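Local coordinates for protein transcription termination factor NusA (Planctomyces limnophilus, PDB 4MTN) that probably takes part in both termination and antitermination of transcription, binding core RNA polymerase and nascent RNA, at residues 177-182 against 200-205; 205-210 against 244-249; 140-145 against 171-176; 110-115 against 154-159. All coordinates share one frame; numbering follows the deposited sequence.

Interaction 1. Residues 177-182 against 200-205; sequences DFVRRL and LAREAG
Helix 176-186 packs on the edge strand 195-203 at the start of a KH domain, setting Phe178 and Val179 against Arg202, and Val179 and Arg180 against Leu200. The helix crosses the strand at 117°, and the axes of the two short pieces pass 9.1 Å apart, a spacing filled by side chains. Arg202 spans most of it: with CG anti to the backbone N (chi1 -178°) and the chain extended on to NE, it runs straight out from the strand and brings its guanidinium up to the helix. Val179 CG2 lies over one face of that group, offset toward the rim and 3.5 Å from Arg202 NE. Ala204 CB covers the opposite face, so the flat cation is held between two methyl groups. Beside it, Phe178 CB approaches Arg202 NH1 at 3.8 Å. The same nitrogen sits near the plane of the Phe178 ring, at its edge, while Leu182 CD1 stands over the centre of one ring face. The buried charge is answered from outside: NH1 donates to the carbonyls of Arg173 and His175, and NH2 forms a salt bridge with Glu243. Further back along the strand, Leu200 CD2 reaches Val179 CB at 4.0 Å and is equally close to the backbone N of Arg180, whose NH1 bonds Ile197 O. A helix and edge strand ahead of the beta-alpha-alpha-beta core mark the type II KH fold.

Interaction 2. Residues 205-210 against 244-249; sequences GYRTKV and RIEVVR
A parallel strand pairing, here Arg207 to Val210 beside Arg244 to Val247, joins the central strand of the KH sheet to its edge strand 244-249. The N-to-C directions differ by only 16°, and the backbone ladder runs from Arg244 N on Tyr206 O to Val248 N on Val210 O. Between them, Thr208 N donates to Arg244 O at 2.7 Å, while Thr208 O accepts from Glu246 N at 2.8 Å, so Thr208 bonds the residues before and after its partner Ile245. On one face, Glu246 stretches its carboxylate between two cations. Arg207, bent at chi3 (-59°), brings NH1 within 2.7 Å of Glu246 OE2, on the anti lone pair and tilted out of the guanidinium plane. Lys209 runs alongside Glu246 in the same direction and forms a salt bridge with OE1, though the modelled separation is too short to be trusted in detail. Arg244 CB lies over a face of the Arg207 guanidinium, 3.6 Å from NH1, and a water accepts from both Arg207 NH1 and Arg244 NE. With a leucine in place of Arg207, Glu246 OE2 would probably be left without its cation and the water without one of its donors. On the other face, Val210 CG2 meets Ile245 CG2 at 4.0 Å. Helix 297-306 packs on Arg207 and Lys209, helix 231-239 covers Ile245 and Val247, and strand 195-203 flanks Thr208 and Val210.

Interaction 3. Residues 140-145 against 171-176; sequences EMIPGE and LSRAHP
Glu140 meets Leu171 and Ser172 where a long loop of the S1 domain, an OB fold, comes back to the end of the domain's last strand. Its CB lies 3.4 Å from Leu171 O, and CG stays beside the same carbonyl at 3.6 Å. A bend at chi2 (-47°) then folds the chain over Ser172, so that CD passes the hydroxyl and OE1 accepts from Ser172 OG at 2.6 Å on its anti lone pair. The backbone adds to the grip: Glu140 O takes the N-H of Arg173 at 2.9 Å and, more weakly, that of Ala174. With an alanine here, Ser172 OG would probably lose its carboxylate acceptor and be left with weaker ties such as the bond from Ala174 N, whereas both bonds to Glu140 O could remain. Ile142 next sets CG1 and CD1 against Arg173 O and the CB of Arg173, the two side chains crossing at about a right angle. A type II turn from Ile142 to Glu145, with Gly144 at positive phi, returns the loop toward Arg173. The salt bridge there is unequal: Arg173 NE holds Glu145 OE1 weakly, while Arg173 NH2 meets OE2 in the guanidinium plane, on the syn side of the carboxylate, at 2.7 Å.

Interaction 4. Residues 110-115 against 154-159; sequences GQIVSG and RAVVLE
Ile112 and Val156 face each other across a non-hydrogen-bonded pair, and their rotamers decide which methyls and methylenes touch. Val156 holds CG1 anti to its carbonyl carbon (chi1 -66°), where it reaches Ile112 CG1 at 4.0 Å and also covers Gly110 O. Ile112 CG2 is turned instead toward Arg154, whose CD it approaches at 4.1 Å. Arg154 has CG in the crowded position between backbone N and carbonyl carbon (chi1 59°); from there the extended chain runs past Ile112 to Leu182 of helix 176-186, while its CB packs on that of Ser114. These are the first and fourth strands of the five-stranded OB fold of the S1 domain, and their antiparallel pairing closes the barrel. On the face of Val113, CG2 of that residue meets Val157 CG2 at 3.6 Å, the two valines crossing obliquely. The backbone bonds fix this register: Val113 N gives to Ala155 O at 2.6 Å, and Ala155 N to Val113 O at 3.0 Å. Beyond them Val157 N bonds Gln111 O, and Gly110, at a positive phi where a CB would press on the preceding carbonyl, donates its N-H to Val157 O at 2.9 Å.

In the fold
From the N terminus, interaction 4 comes first, bringing 154-159 back to 110-115 over 38 residues. Interaction 3 opens inside that loop, at 140-145, and closes beyond it at 171-176, so the two cross; strands 152-162 and 167-172, which are sheet neighbours, join them within the S1 domain. Interaction 1 follows in series, its helix starting as interaction 3 ends, and closes a short excursion from 177-182 to 200-205. Interaction 2 begins at the shared Gly205 and closes the strand-helix-helix-strand path of the KH domain. Arg202 reaches back into 171-176 and Arg181 bonds Gly110 O, tying the KH domain to the S1 barrel, whereas interactions 2 and 4 do not touch.

Interaction 1. Residues 177-182 against 200-205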
loop_
_atom_site.group_PDB
_atom_site.type_symbol
_atom_site.label_atom_id
_atom_site.label_comp_id
_atom_site.label_asym_id
_atom_site.label_seq_id
_atom_site.Cartn_x
_atom_site.Cartn_y
_atom_site.Cartn_z
ATOM N N ASP A 177 6.659 3.387 -0.236
ATOM C CA ASP A 177 7.593 3.103 -1.320
ATOM C C ASP A 177 8.190 4.371 -1.922
ATOM O O ASP A 177 9.295 4.338 -2.460
ATOM C CB ASP A 177 6.910 2.287 -2.420
ATOM C CG ASP A 177 6.686 0.842 -2.020
ATOM O OD1 ASP A 177 7.286 0.400 -1.018
ATOM O OD2 ASP A 177 5.914 0.148 -2.713
ATOM N N PHE A 178 7.467 5.483 -1.832
ATOM C CA PHE A 178 7.969 6.752 -2.355
ATOM C C PHE A 178 9.217 7.191 -1.596
ATOM O O PHE A 178 10.193 7.641 -2.195
ATOM C CB PHE A 178 6.898 7.841 -2.275
ATOM C CG PHE A 178 7.244 9.089 -3.042
ATOM C CD1 PHE A 178 8.048 9.024 -4.169
ATOM C CD2 PHE A 178 6.779 10.325 -2.629
ATOM C CE1 PHE A 178 8.371 10.167 -4.875
ATOM C CE2 PHE A 178 7.101 11.474 -3.331
ATOM C CZ PHE A 178 7.899 11.395 -4.454
ATOM N N VAL A 179 9.176 7.059 -0.274
ATOM C CA VAL A 179 10.317 7.394 0.568
ATOM C C VAL A 179 11.483 6.454 0.290
ATOM O O VAL A 179 12.635 6.883 0.191
ATOM C CB VAL A 179 9.952 7.327 2.064
ATOM C CG1 VAL A 179 11.181 7.568 2.926
ATOM C CG2 VAL A 179 8.865 8.333 2.385
ATOM N N ARG A 180 11.168 5.168 0.158
ATOM C CA ARG A 180 12.171 4.141 -0.097
ATOM C C ARG A 180 12.938 4.420 -1.386
ATOM O O ARG A 180 14.158 4.278 -1.433
ATOM C CB ARG A 180 11.511 2.761 -0.161
ATOM C CG ARG A 180 12.481 1.612 -0.360
ATOM C CD ARG A 180 11.750 0.284 -0.482
ATOM N NE ARG A 180 11.189 -0.166 0.789
ATOM C CZ ARG A 180 11.798 -1.012 1.615
ATOM N NH1 ARG A 180 12.991 -1.500 1.303
ATOM N NH2 ARG A 180 11.216 -1.370 2.751
ATOM N N ARG A 181 12.217 4.829 -2.425
ATOM C CA ARG A 181 12.836 5.149 -3.706
ATOM C C ARG A 181 13.725 6.384 -3.601
ATOM O O ARG A 181 14.859 6.384 -4.077
ATOM C CB ARG A 181 11.770 5.376 -4.781
ATOM C CG ARG A 181 10.908 4.167 -5.112
ATOM C CD ARG A 181 11.678 3.098 -5.868
ATOM N NE ARG A 181 12.305 2.130 -4.974
ATOM C CZ ARG A 181 11.688 1.062 -4.478
ATOM N NH1 ARG A 181 10.420 0.824 -4.783
ATOM N NH2 ARG A 181 12.339 0.232 -3.675
ATOM N N LEU A 182 13.198 7.433 -2.977
ATOM C CA LEU A 182 13.918 8.694 -2.841
ATOM C C LEU A 182 15.210 8.529 -2.048
ATOM O O LEU A 182 16.217 9.174 -2.345
ATOM C CB LEU A 182 13.029 9.746 -2.178
ATOM C CG LEU A 182 11.881 10.283 -3.033
ATOM C CD1 LEU A 182 10.972 11.175 -2.206
ATOM C CD2 LEU A 182 12.422 11.032 -4.240
ATOM N N LEU A 200 10.034 0.030 6.882
ATOM C CA LEU A 200 9.630 1.421 6.734
ATOM C C LEU A 200 8.234 1.665 7.301
ATOM O O LEU A 200 7.316 0.872 7.088
ATOM C CB LEU A 200 9.670 1.828 5.262
ATOM C CG LEU A 200 10.136 3.252 4.975
ATOM C CD1 LEU A 200 11.638 3.325 5.105
ATOM C CD2 LEU A 200 9.707 3.688 3.595
ATOM N N ALA A 201 8.086 2.770 8.026
ATOM C CA ALA A 201 6.800 3.164 8.591
ATOM C C ALA A 201 6.565 4.650 8.348
ATOM O O ALA A 201 7.355 5.485 8.786
ATOM C CB ALA A 201 6.752 2.851 10.071
ATOM N N ARG A 202 5.480 4.985 7.658
ATOM C CA ARG A 202 5.274 6.362 7.227
ATOM C C ARG A 202 3.908 6.953 7.570
ATOM O O ARG A 202 2.874 6.303 7.416
ATOM C CB ARG A 202 5.488 6.468 5.714
ATOM C CG ARG A 202 5.338 7.882 5.181
ATOM C CD ARG A 202 5.514 7.957 3.677
ATOM N NE ARG A 202 5.677 9.339 3.239
ATOM C CZ ARG A 202 5.602 9.741 1.974
ATOM N NH1 ARG A 202 5.361 8.863 1.009
ATOM N NH2 ARG A 202 5.764 11.023 1.677
ATOM N N GLU A 203 3.926 8.194 8.049
ATOM C CA GLU A 203 2.748 9.051 8.025
ATOM C C GLU A 203 3.046 10.210 7.081
ATOM O O GLU A 203 3.841 11.093 7.405
ATOM C CB GLU A 203 2.393 9.554 9.422
ATOM C CG GLU A 203 1.821 8.481 10.332
ATOM C CD GLU A 203 1.234 9.050 11.607
ATOM O OE1 GLU A 203 1.094 10.289 11.700
ATOM O OE2 GLU A 203 0.911 8.258 12.516
ATOM N N ALA A 204 2.396 10.200 5.921
ATOM C CA ALA A 204 2.765 11.075 4.810
ATOM C C ALA A 204 2.694 12.559 5.154
ATOM O O ALA A 204 1.673 13.053 5.629
ATOM C CB ALA A 204 1.884 10.781 3.606
ATOM N N GLY A 205 3.793 13.261 4.899
ATOM C CA GLY A 205 3.867 14.690 5.138
ATOM C C GLY A 205 4.241 15.041 6.564
ATOM O O GLY A 205 4.345 16.218 6.911
#

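Interaction 2. Residues 205-210 against 244-249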
loop_
_atom_site.group_PDB
_atom_site.type_symbol
_atom_site.label_atom_id
_atom_site.label_comp_id
_atom_site.label_asym_id
_atom_site.label_seq_id
_atom_site.Cartn_x
_atom_site.Cartn_y
_atom_site.Cartn_z
ATOM N N GLY A 205 3.793 13.261 4.899
ATOM C CA GLY A 205 3.867 14.690 5.138
ATOM C C GLY A 205 4.241 15.041 6.564
ATOM O O GLY A 205 4.345 16.218 6.911
ATOM N N TYR A 206 4.446 14.024 7.395
ATOM C CA TYR A 206 4.735 14.255 8.805
ATOM C C TYR A 206 6.000 13.546 9.287
ATOM O O TYR A 206 7.005 14.197 9.571
ATOM C CB TYR A 206 3.537 13.831 9.654
ATOM C CG TYR A 206 2.318 14.700 9.442
ATOM C CD1 TYR A 206 1.336 14.344 8.525
ATOM C CD2 TYR A 206 2.155 15.882 10.152
ATOM C CE1 TYR A 206 0.221 15.141 8.327
ATOM C CE2 TYR A 206 1.044 16.683 9.960
ATOM C CZ TYR A 206 0.083 16.310 9.047
ATOM O OH TYR A 206 -1.021 17.109 8.858
ATOM N N ARG A 207 5.959 12.221 9.383
ATOM C CA ARG A 207 7.095 11.483 9.928
ATOM C C ARG A 207 7.261 10.090 9.325
ATOM O O ARG A 207 6.281 9.396 9.058
ATOM C CB ARG A 207 6.962 11.376 11.448
ATOM C CG ARG A 207 8.214 10.880 12.153
ATOM C CD ARG A 207 8.096 11.043 13.658
ATOM N NE ARG A 207 7.882 12.435 14.040
ATOM C CZ ARG A 207 8.859 13.315 14.238
ATOM N NH1 ARG A 207 10.125 12.950 14.091
ATOM N NH2 ARG A 207 8.570 14.563 14.585
ATOM N N THR A 208 8.515 9.688 9.128
ATOM C CA THR A 208 8.838 8.362 8.611
ATOM C C THR A 208 9.998 7.726 9.376
ATOM O O THR A 208 11.074 8.314 9.482
ATOM C CB THR A 208 9.204 8.411 7.114
ATOM O OG1 THR A 208 8.120 8.977 6.370
ATOM C CG2 THR A 208 9.494 7.014 6.590
ATOM N N LYS A 209 9.775 6.526 9.904
ATOM C CA LYS A 209 10.834 5.774 10.571
ATOM C C LYS A 209 11.468 4.765 9.616
ATOM O O LYS A 209 10.771 3.958 9.001
ATOM C CB LYS A 209 10.295 5.056 11.812
ATOM C CG LYS A 209 10.017 5.968 12.999
ATOM C CD LYS A 209 9.527 5.168 14.200
ATOM C CE LYS A 209 9.273 6.062 15.405
ATOM N NZ LYS A 209 10.513 6.750 15.863
ATOM N N VAL A 210 12.793 4.813 9.501
ATOM C CA VAL A 210 13.524 3.945 8.584
ATOM C C VAL A 210 14.498 3.028 9.316
ATOM O O VAL A 210 15.394 3.495 10.019
ATOM C CB VAL A 210 14.319 4.762 7.545
ATOM C CG1 VAL A 210 14.924 3.839 6.494
ATOM C CG2 VAL A 210 13.434 5.817 6.901
ATOM N N ARG A 244 9.444 14.608 8.453
ATOM C CA ARG A 244 10.548 14.208 9.320
ATOM C C ARG A 244 10.963 12.761 9.076
ATOM O O ARG A 244 10.125 11.862 9.039
ATOM C CB ARG A 244 10.171 14.402 10.790
ATOM C CG ARG A 244 10.027 15.858 11.204
ATOM C CD ARG A 244 11.284 16.644 10.869
ATOM N NE ARG A 244 12.474 16.037 11.454
ATOM C CZ ARG A 244 13.719 16.388 11.150
ATOM N NH1 ARG A 244 13.942 17.348 10.262
ATOM N NH2 ARG A 244 14.743 15.780 11.733
ATOM N N ILE A 245 12.264 12.539 8.916
ATOM C CA ILE A 245 12.777 11.205 8.626
ATOM C C ILE A 245 13.758 10.720 9.691
ATOM O O ILE A 245 14.820 11.312 9.891
ATOM C CB ILE A 245 13.468 11.163 7.251
ATOM C CG1 ILE A 245 12.483 11.570 6.153
ATOM C CG2 ILE A 245 14.030 9.779 6.979
ATOM C CD1 ILE A 245 13.075 11.556 4.765
ATOM N N GLU A 246 13.390 9.640 10.373
ATOM C CA GLU A 246 14.250 9.035 11.385
ATOM C C GLU A 246 14.847 7.729 10.877
ATOM O O GLU A 246 14.120 6.788 10.564
ATOM C CB GLU A 246 13.473 8.777 12.677
ATOM C CG GLU A 246 12.714 9.976 13.213
ATOM C CD GLU A 246 11.837 9.618 14.397
ATOM O OE1 GLU A 246 11.938 8.473 14.887
ATOM O OE2 GLU A 246 11.045 10.477 14.835
ATOM N N VAL A 247 16.172 7.671 10.797
ATOM C CA VAL A 247 16.850 6.450 10.384
ATOM C C VAL A 247 17.419 5.724 11.595
ATOM O O VAL A 247 18.251 6.268 12.320
ATOM C CB VAL A 247 17.983 6.735 9.383
ATOM C CG1 VAL A 247 18.667 5.440 8.979
ATOM C CG2 VAL A 247 17.440 7.458 8.163
ATOM N N VAL A 248 16.960 4.496 11.816
ATOM C CA VAL A 248 17.449 3.697 12.933
ATOM C C VAL A 248 18.064 2.388 12.451
ATOM O O VAL A 248 18.045 2.082 11.258
ATOM C CB VAL A 248 16.323 3.391 13.936
ATOM C CG1 VAL A 248 15.810 4.679 14.564
ATOM C CG2 VAL A 248 15.194 2.639 13.252
ATOM N N ARG A 249 18.601 1.613 13.387
ATOM C CA ARG A 249 19.293 0.378 13.044
ATOM C C ARG A 249 18.356 -0.821 13.124
ATOM O O ARG A 249 17.665 -1.015 14.124
ATOM C CB ARG A 249 20.499 0.167 13.964
ATOM C CG ARG A 249 21.410 -0.976 13.542
ATOM C CD ARG A 249 22.408 -1.322 14.637
ATOM N NE ARG A 249 23.314 -0.215 14.934
ATOM C CZ ARG A 249 24.585 -0.165 14.550
ATOM N NH1 ARG A 249 25.111 -1.164 13.852
ATOM N NH2 ARG A 249 25.334 0.883 14.867
HETATM O O HOH W 1 12.104 15.211 14.023
#

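Interaction 3. Residues 140-145 against 171-176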
loop_
_atom_site.group_PDB
_atom_site.type_symbol
_atom_site.label_atom_id
_atom_site.label_comp_id
_atom_site.label_asym_id
_atom_site.label_seq_id
_atom_site.Cartn_x
_atom_site.Cartn_y
_atom_site.Cartn_z
ATOM N N GLU A 140 -3.904 9.342 -1.795
ATOM C CA GLU A 140 -2.497 9.096 -2.096
ATOM C C GLU A 140 -1.657 10.373 -2.125
ATOM O O GLU A 140 -0.477 10.342 -2.474
ATOM C CB GLU A 140 -2.373 8.351 -3.425
ATOM C CG GLU A 140 -3.091 7.009 -3.430
ATOM C CD GLU A 140 -2.789 6.178 -2.193
ATOM O OE1 GLU A 140 -1.599 6.051 -1.828
ATOM O OE2 GLU A 140 -3.743 5.652 -1.583
HETATM N N MSE A 141 -2.275 11.494 -1.768
HETATM C CA MSE A 141 -1.606 12.793 -1.791
HETATM C C MSE A 141 -0.987 13.163 -0.451
HETATM O O MSE A 141 -1.513 12.817 0.606
HETATM C CB MSE A 141 -2.583 13.891 -2.206
HETATM C CG MSE A 141 -2.914 13.919 -3.681
HETATM SE SE MSE A 141 -4.168 15.349 -4.098
HETATM C CE MSE A 141 -3.113 16.863 -3.464
ATOM N N ILE A 142 0.145 13.858 -0.506
ATOM C CA ILE A 142 0.728 14.464 0.684
ATOM C C ILE A 142 -0.033 15.747 1.013
ATOM O O ILE A 142 -0.081 16.667 0.198
ATOM C CB ILE A 142 2.223 14.777 0.492
ATOM C CG1 ILE A 142 2.997 13.501 0.149
ATOM C CG2 ILE A 142 2.794 15.435 1.738
ATOM C CD1 ILE A 142 4.479 13.723 -0.061
ATOM N N PRO A 143 -0.635 15.804 2.213
ATOM C CA PRO A 143 -1.526 16.887 2.652
ATOM C C PRO A 143 -0.949 18.294 2.489
ATOM O O PRO A 143 0.207 18.540 2.837
ATOM C CB PRO A 143 -1.741 16.573 4.136
ATOM C CG PRO A 143 -1.574 15.102 4.229
ATOM C CD PRO A 143 -0.496 14.757 3.242
ATOM N N GLY A 144 -1.763 19.202 1.957
ATOM C CA GLY A 144 -1.404 20.607 1.871
ATOM C C GLY A 144 -0.465 20.982 0.740
ATOM O O GLY A 144 -0.111 22.151 0.590
ATOM N N GLU A 145 -0.062 20.001 -0.062
ATOM C CA GLU A 145 0.873 20.261 -1.153
ATOM C C GLU A 145 0.211 20.985 -2.320
ATOM O O GLU A 145 -0.976 20.798 -2.591
ATOM C CB GLU A 145 1.504 18.958 -1.645
ATOM C CG GLU A 145 2.690 18.498 -0.816
ATOM C CD GLU A 145 3.513 17.440 -1.523
ATOM O OE1 GLU A 145 3.015 16.864 -2.515
ATOM O OE2 GLU A 145 4.658 17.187 -1.092
ATOM N N LEU A 171 -1.197 6.886 -9.147
ATOM C CA LEU A 171 0.066 7.190 -8.485
ATOM C C LEU A 171 -0.123 7.421 -6.989
ATOM O O LEU A 171 -1.251 7.493 -6.500
ATOM C CB LEU A 171 0.705 8.424 -9.122
ATOM C CG LEU A 171 0.691 8.480 -10.651
ATOM C CD1 LEU A 171 1.114 9.858 -11.136
ATOM C CD2 LEU A 171 1.589 7.401 -11.240
ATOM N N SER A 172 0.987 7.539 -6.266
ATOM C CA SER A 172 0.952 7.936 -4.863
ATOM C C SER A 172 2.208 8.706 -4.469
ATOM O O SER A 172 3.317 8.283 -4.792
ATOM C CB SER A 172 0.792 6.705 -3.968
ATOM O OG SER A 172 0.710 7.074 -2.603
ATOM N N ARG A 173 2.049 9.831 -3.781
ATOM C CA ARG A 173 3.185 10.431 -3.088
ATOM C C ARG A 173 3.144 10.095 -1.600
ATOM O O ARG A 173 4.075 10.403 -0.858
ATOM C CB ARG A 173 3.212 11.946 -3.288
ATOM C CG ARG A 173 2.869 12.395 -4.698
ATOM C CD ARG A 173 3.860 13.430 -5.203
ATOM N NE ARG A 173 4.258 14.377 -4.166
ATOM C CZ ARG A 173 5.405 15.050 -4.177
ATOM N NH1 ARG A 173 6.269 14.873 -5.168
ATOM N NH2 ARG A 173 5.694 15.893 -3.195
ATOM N N ALA A 174 2.056 9.459 -1.173
ATOM C CA ALA A 174 1.843 9.151 0.238
ATOM C C ALA A 174 2.297 7.745 0.622
ATOM O O ALA A 174 2.340 7.402 1.805
ATOM C CB ALA A 174 0.377 9.337 0.593
ATOM N N HIS A 175 2.630 6.934 -0.376
ATOM C CA HIS A 175 3.004 5.545 -0.129
ATOM C C HIS A 175 4.417 5.460 0.439
ATOM O O HIS A 175 5.288 6.240 0.053
ATOM C CB HIS A 175 2.900 4.724 -1.417
ATOM C CG HIS A 175 2.800 3.246 -1.188
ATOM N ND1 HIS A 175 3.906 2.451 -0.976
ATOM C CD2 HIS A 175 1.728 2.424 -1.135
ATOM C CE1 HIS A 175 3.517 1.199 -0.802
ATOM N NE2 HIS A 175 2.201 1.155 -0.894
ATOM N N PRO A 176 4.642 4.520 1.371
ATOM C CA PRO A 176 5.976 4.276 1.931
ATOM C C PRO A 176 7.034 4.052 0.853
ATOM O O PRO A 176 8.168 4.497 1.014
ATOM C CB PRO A 176 5.775 3.011 2.766
ATOM C CG PRO A 176 4.354 3.078 3.187
ATOM C CD PRO A 176 3.609 3.709 2.042
#

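Interaction 4. Residues 110-115 against 154-159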
loop_
_atom_site.group_PDB
_atom_site.type_symbol
_atom_site.label_atom_id
_atom_site.label_comp_id
_atom_site.label_asym_id
_atom_site.label_seq_id
_atom_site.Cartn_x
_atom_site.Cartn_y
_atom_site.Cartn_z
ATOM N N GLY A 110 5.484 0.588 -7.484
ATOM C CA GLY A 110 6.425 0.894 -6.422
ATOM C C GLY A 110 7.599 1.724 -6.905
ATOM O O GLY A 110 8.474 2.084 -6.118
ATOM N N GLN A 111 7.618 2.032 -8.198
ATOM C CA GLN A 111 8.729 2.771 -8.794
ATOM C C GLN A 111 8.358 4.211 -9.124
ATOM O O GLN A 111 7.224 4.502 -9.502
ATOM C CB GLN A 111 9.221 2.065 -10.058
ATOM C CG GLN A 111 9.839 0.708 -9.800
ATOM C CD GLN A 111 11.095 0.799 -8.958
ATOM O OE1 GLN A 111 11.885 1.731 -9.104
ATOM N NE2 GLN A 111 11.279 -0.166 -8.064
ATOM N N ILE A 112 9.332 5.106 -8.987
ATOM C CA ILE A 112 9.126 6.524 -9.258
ATOM C C ILE A 112 8.899 6.788 -10.742
ATOM O O ILE A 112 9.652 6.316 -11.592
ATOM C CB ILE A 112 10.326 7.373 -8.774
ATOM C CG1 ILE A 112 10.306 7.503 -7.251
ATOM C CG2 ILE A 112 10.299 8.757 -9.405
ATOM C CD1 ILE A 112 11.386 8.415 -6.705
ATOM N N VAL A 113 7.844 7.540 -11.040
ATOM C CA VAL A 113 7.563 7.986 -12.397
ATOM C C VAL A 113 7.350 9.496 -12.367
ATOM O O VAL A 113 6.790 10.027 -11.410
ATOM C CB VAL A 113 6.326 7.267 -12.987
ATOM C CG1 VAL A 113 5.947 7.849 -14.337
ATOM C CG2 VAL A 113 6.597 5.776 -13.119
ATOM N N SER A 114 7.811 10.189 -13.404
ATOM C CA SER A 114 7.695 11.641 -13.456
ATOM C C SER A 114 6.766 12.093 -14.578
ATOM O O SER A 114 6.564 11.379 -15.559
ATOM C CB SER A 114 9.073 12.281 -13.631
ATOM O OG SER A 114 8.966 13.690 -13.732
ATOM N N GLY A 115 6.195 13.282 -14.418
ATOM C CA GLY A 115 5.305 13.841 -15.418
ATOM C C GLY A 115 4.936 15.282 -15.128
ATOM O O GLY A 115 5.517 15.917 -14.247
ATOM N N ARG A 154 6.667 14.130 -9.495
ATOM C CA ARG A 154 6.982 12.709 -9.552
ATOM C C ARG A 154 6.395 11.951 -8.366
ATOM O O ARG A 154 6.216 12.504 -7.280
ATOM C CB ARG A 154 8.495 12.493 -9.626
ATOM C CG ARG A 154 9.287 13.068 -8.468
ATOM C CD ARG A 154 10.769 12.779 -8.650
ATOM N NE ARG A 154 11.579 13.310 -7.559
ATOM C CZ ARG A 154 12.869 13.041 -7.391
ATOM N NH1 ARG A 154 13.498 12.244 -8.243
ATOM N NH2 ARG A 154 13.531 13.567 -6.370
ATOM N N ALA A 155 6.090 10.677 -8.594
ATOM C CA ALA A 155 5.508 9.816 -7.574
ATOM C C ALA A 155 5.713 8.353 -7.951
ATOM O O ALA A 155 6.297 8.050 -8.991
ATOM C CB ALA A 155 4.028 10.120 -7.400
ATOM N N VAL A 156 5.229 7.449 -7.106
ATOM C CA VAL A 156 5.346 6.022 -7.380
ATOM C C VAL A 156 4.026 5.474 -7.903
ATOM O O VAL A 156 2.954 5.956 -7.533
ATOM C CB VAL A 156 5.777 5.223 -6.132
ATOM C CG1 VAL A 156 7.185 5.613 -5.715
ATOM C CG2 VAL A 156 4.795 5.429 -4.989
ATOM N N VAL A 157 4.104 4.478 -8.776
ATOM C CA VAL A 157 2.898 3.881 -9.327
ATOM C C VAL A 157 2.291 2.947 -8.294
ATOM O O VAL A 157 2.915 1.967 -7.889
ATOM C CB VAL A 157 3.185 3.101 -10.622
ATOM C CG1 VAL A 157 1.927 2.400 -11.109
ATOM C CG2 VAL A 157 3.734 4.032 -11.692
ATOM N N LEU A 158 1.071 3.261 -7.865
ATOM C CA LEU A 158 0.405 2.477 -6.833
ATOM C C LEU A 158 -0.201 1.198 -7.394
ATOM O O LEU A 158 0.001 0.114 -6.849
ATOM C CB LEU A 158 -0.679 3.309 -6.148
ATOM C CG LEU A 158 -1.340 2.630 -4.951
ATOM C CD1 LEU A 158 -0.296 2.271 -3.909
ATOM C CD2 LEU A 158 -2.415 3.517 -4.353
ATOM N N GLU A 159 -0.942 1.330 -8.489
ATOM C CA GLU A 159 -1.549 0.178 -9.140
ATOM C C GLU A 159 -1.860 0.479 -10.600
ATOM O O GLU A 159 -1.984 1.639 -10.993
ATOM C CB GLU A 159 -2.824 -0.248 -8.410
ATOM C CG GLU A 159 -3.968 0.741 -8.518
ATOM C CD GLU A 159 -5.269 0.178 -7.983
ATOM O OE1 GLU A 159 -5.254 -0.960 -7.467
ATOM O OE2 GLU A 159 -6.304 0.871 -8.078
#